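Side-chain contact in ABC transporter substrate-binding protein (Streptococcus pneumoniae, PDB 4OHN), which binds histidine and probably delivers it to a membrane ABC importer for uptake into the cell: residues P63-L68 against Q157-N162. Residues are numbered along the deposited sequence; the frame is centred on the assembly and turned at random.
Sequences PIDWDL and QYQTFN. With HIS (histidine), chain B.
Two loops facing each other at the mouth of the histidine-binding cleft meet where, in one of its two conformers, Gln-159 extends to Asp-65. In that conformer chi1 of -164° swings CG to the side opposite N, and the extended chain carries the amide across to one face of the Asp-65 carboxylate, the two planes nearly perpendicular; this is the tentative part of the contact. The clearer link is through water. One water accepts from Trp-66 N at 2.9 Å and gives only a weak bond to Gln-159 O. A second donates both to Asp-67 OD1, at 2.7 Å, and to Gln-159 O, at 3.0 Å, joining the loops through a carbonyl that also accepts from Gln-130.

Aspartate suits position 65 because its short side chain can fold back on its own loop: OD1 takes the backbone N-H of Asp-67 at 3.0 Å, from the face away from Gln-159 and about 45° out of the carboxylate plane, closing an Asx turn. Leu-68 N bonds to Asp-65 O, so the turn is held twice just before helix 69-75.

This turn carries Trp-66 into the pocket. The indole is broad enough to lay one face against the ligand imidazole, whose CE1 sits 3.3 Å above the ring centre, while NE1 donates to the ligand carboxylate oxygen OXT at 3.1 Å. Across the cleft, the edge of the Phe-161 ring lies beside the ligand CB. Protein loops linked by water around an enclosed amino acid are consistent with the closed, ligand-bound state of a family 3 periplasmic-type solute-binding protein.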
loop_
_atom_site.group_PDB
_atom_site.type_symbol
_atom_site.label_atom_id
_atom_site.label_comp_id
_atom_site.label_asym_id
_atom_site.label_seq_id
_atom_site.Cartn_x
_atom_site.Cartn_y
_atom_site.Cartn_z
ATOM N N PRO A 63 -0.199 8.334 -11.525
ATOM C CA PRO A 63 -0.629 8.637 -10.161
ATOM C C PRO A 63 -2.142 8.797 -10.118
ATOM O O PRO A 63 -2.743 9.396 -11.005
ATOM C CB PRO A 63 0.099 9.948 -9.831
ATOM C CG PRO A 63 0.387 10.567 -11.151
ATOM C CD PRO A 63 0.580 9.423 -12.130
ATOM N N ILE A 64 -2.762 8.267 -9.070
ATOM C CA ILE A 64 -4.207 8.350 -8.891
ATOM C C ILE A 64 -4.538 8.906 -7.515
ATOM O O ILE A 64 -3.737 8.931 -6.592
ATOM C CB ILE A 64 -4.897 6.961 -9.048
ATOM C CG1 ILE A 64 -4.393 5.971 -7.987
ATOM C CG2 ILE A 64 -4.700 6.417 -10.461
ATOM C CD1 ILE A 64 -5.151 4.637 -7.963
ATOM N N ASP A 65 -5.776 9.338 -7.384
ATOM C CA ASP A 65 -6.376 9.614 -6.105
ATOM C C ASP A 65 -6.733 8.246 -5.505
ATOM O O ASP A 65 -7.508 7.490 -6.092
ATOM C CB ASP A 65 -7.632 10.459 -6.375
ATOM C CG ASP A 65 -8.446 10.736 -5.162
ATOM O OD1 ASP A 65 -8.209 10.182 -4.094
ATOM O OD2 ASP A 65 -9.363 11.590 -5.298
ATOM N N TRP A 66 -6.141 7.913 -4.371
ATOM C CA TRP A 66 -6.312 6.586 -3.776
ATOM C C TRP A 66 -7.790 6.309 -3.489
ATOM O O TRP A 66 -8.218 5.159 -3.549
ATOM C CB TRP A 66 -5.439 6.417 -2.534
ATOM C CG TRP A 66 -5.266 5.006 -2.077
ATOM C CD1 TRP A 66 -5.673 4.470 -0.890
ATOM C CD2 TRP A 66 -4.602 3.952 -2.792
ATOM N NE1 TRP A 66 -5.325 3.136 -0.830
ATOM C CE2 TRP A 66 -4.645 2.805 -1.977
ATOM C CE3 TRP A 66 -3.975 3.873 -4.033
ATOM C CZ2 TRP A 66 -4.103 1.596 -2.370
ATOM C CZ3 TRP A 66 -3.423 2.662 -4.432
ATOM C CH2 TRP A 66 -3.480 1.536 -3.605
ATOM N N ASP A 67 -8.579 7.348 -3.247
ATOM C CA ASP A 67 -10.014 7.202 -3.026
ATOM C C ASP A 67 -10.751 6.635 -4.225
ATOM O O ASP A 67 -11.837 6.056 -4.077
ATOM C CB ASP A 67 -10.638 8.558 -2.659
ATOM C CG ASP A 67 -10.181 9.094 -1.314
ATOM O OD1 ASP A 67 -9.721 8.304 -0.466
ATOM O OD2 ASP A 67 -10.349 10.328 -1.098
ATOM N N LEU A 68 -10.206 6.854 -5.410
ATOM C CA LEU A 68 -10.876 6.536 -6.662
ATOM C C LEU A 68 -10.335 5.286 -7.343
ATOM O O LEU A 68 -10.712 4.991 -8.490
ATOM C CB LEU A 68 -10.739 7.720 -7.631
ATOM C CG LEU A 68 -11.127 9.101 -7.101
ATOM C CD1 LEU A 68 -11.146 10.117 -8.238
ATOM C CD2 LEU A 68 -12.462 9.097 -6.390
ATOM N N GLN A 157 -10.137 11.781 8.474
ATOM C CA GLN A 157 -9.764 11.173 7.206
ATOM C C GLN A 157 -8.947 12.097 6.312
ATOM O O GLN A 157 -9.186 13.301 6.217
ATOM C CB GLN A 157 -11.016 10.673 6.490
ATOM C CG GLN A 157 -11.602 9.405 7.120
ATOM C CD GLN A 157 -13.048 9.184 6.767
ATOM O OE1 GLN A 157 -13.469 9.440 5.649
ATOM N NE2 GLN A 157 -13.820 8.703 7.731
ATOM N N TYR A 158 -7.962 11.488 5.670
ATOM C CA TYR A 158 -6.973 12.170 4.844
ATOM C C TYR A 158 -6.803 11.436 3.524
ATOM O O TYR A 158 -6.828 10.185 3.470
ATOM C CB TYR A 158 -5.615 12.168 5.559
ATOM C CG TYR A 158 -5.671 12.902 6.884
ATOM C CD1 TYR A 158 -5.473 14.277 6.934
ATOM C CD2 TYR A 158 -5.975 12.241 8.048
ATOM C CE1 TYR A 158 -5.553 14.967 8.110
ATOM C CE2 TYR A 158 -6.043 12.929 9.245
ATOM C CZ TYR A 158 -5.836 14.279 9.259
ATOM O OH TYR A 158 -5.938 14.941 10.461
ATOM N N GLN A 159 -6.599 12.179 2.452
ATOM C CA GLN A 159 -6.325 11.561 1.159
ATOM C C GLN A 159 -5.001 10.801 1.172
ATOM O O GLN A 159 -4.904 9.704 0.606
ATOM C CB GLN A 159 -6.308 12.589 0.036
ATOM C CG GLN A 159 -6.413 11.953 -1.343
ATOM C CD GLN A 159 -6.091 12.884 -2.500
ATOM O OE1 GLN A 159 -6.606 12.712 -3.602
ATOM N NE2 GLN A 159 -5.246 13.879 -2.258
ATOM N N THR A 160 -3.997 11.383 1.814
ATOM C CA THR A 160 -2.631 10.831 1.859
ATOM C C THR A 160 -2.147 10.709 3.292
ATOM O O THR A 160 -2.519 11.488 4.185
ATOM C CB THR A 160 -1.600 11.718 1.122
ATOM O OG1 THR A 160 -1.371 12.944 1.839
ATOM C CG2 THR A 160 -2.059 11.985 -0.299
ATOM N N PHE A 161 -1.263 9.746 3.527
ATOM C CA PHE A 161 -0.629 9.628 4.828
ATOM C C PHE A 161 0.287 10.813 5.144
ATOM O O PHE A 161 0.467 11.147 6.330
ATOM C CB PHE A 161 0.110 8.294 4.924
ATOM C CG PHE A 161 -0.797 7.124 5.189
ATOM C CD1 PHE A 161 -1.584 7.080 6.328
ATOM C CD2 PHE A 161 -0.849 6.062 4.314
ATOM C CE1 PHE A 161 -2.385 5.994 6.587
ATOM C CE2 PHE A 161 -1.655 4.980 4.569
ATOM C CZ PHE A 161 -2.428 4.947 5.693
ATOM N N ASN A 162 0.868 11.449 4.136
ATOM C CA ASN A 162 1.780 12.553 4.411
ATOM C C ASN A 162 1.072 13.677 5.136
ATOM O O ASN A 162 1.596 14.254 6.093
ATOM C CB ASN A 162 2.413 13.054 3.134
ATOM C CG ASN A 162 3.172 11.988 2.433
ATOM O OD1 ASN A 162 2.602 10.958 2.097
ATOM N ND2 ASN A 162 4.453 12.197 2.235
HETATM N N HIS B . -2.126 -0.776 2.141
HETATM C CA HIS B . -3.201 0.245 2.183
HETATM C C HIS B . -4.233 -0.017 1.109
HETATM O O HIS B . -4.061 -0.969 0.314
HETATM C CB HIS B . -2.648 1.690 2.151
HETATM C CG HIS B . -2.186 2.218 0.825
HETATM N ND1 HIS B . -2.373 3.548 0.483
HETATM C CD2 HIS B . -1.474 1.671 -0.191
HETATM C CE1 HIS B . -1.826 3.779 -0.694
HETATM N NE2 HIS B . -1.267 2.659 -1.124
HETATM O OXT HIS B . -5.230 0.736 1.081
HETATM O O HOH W 1 -4.379 9.548 -2.699
HETATM O O HOH W 2 -7.216 7.799 0.374
#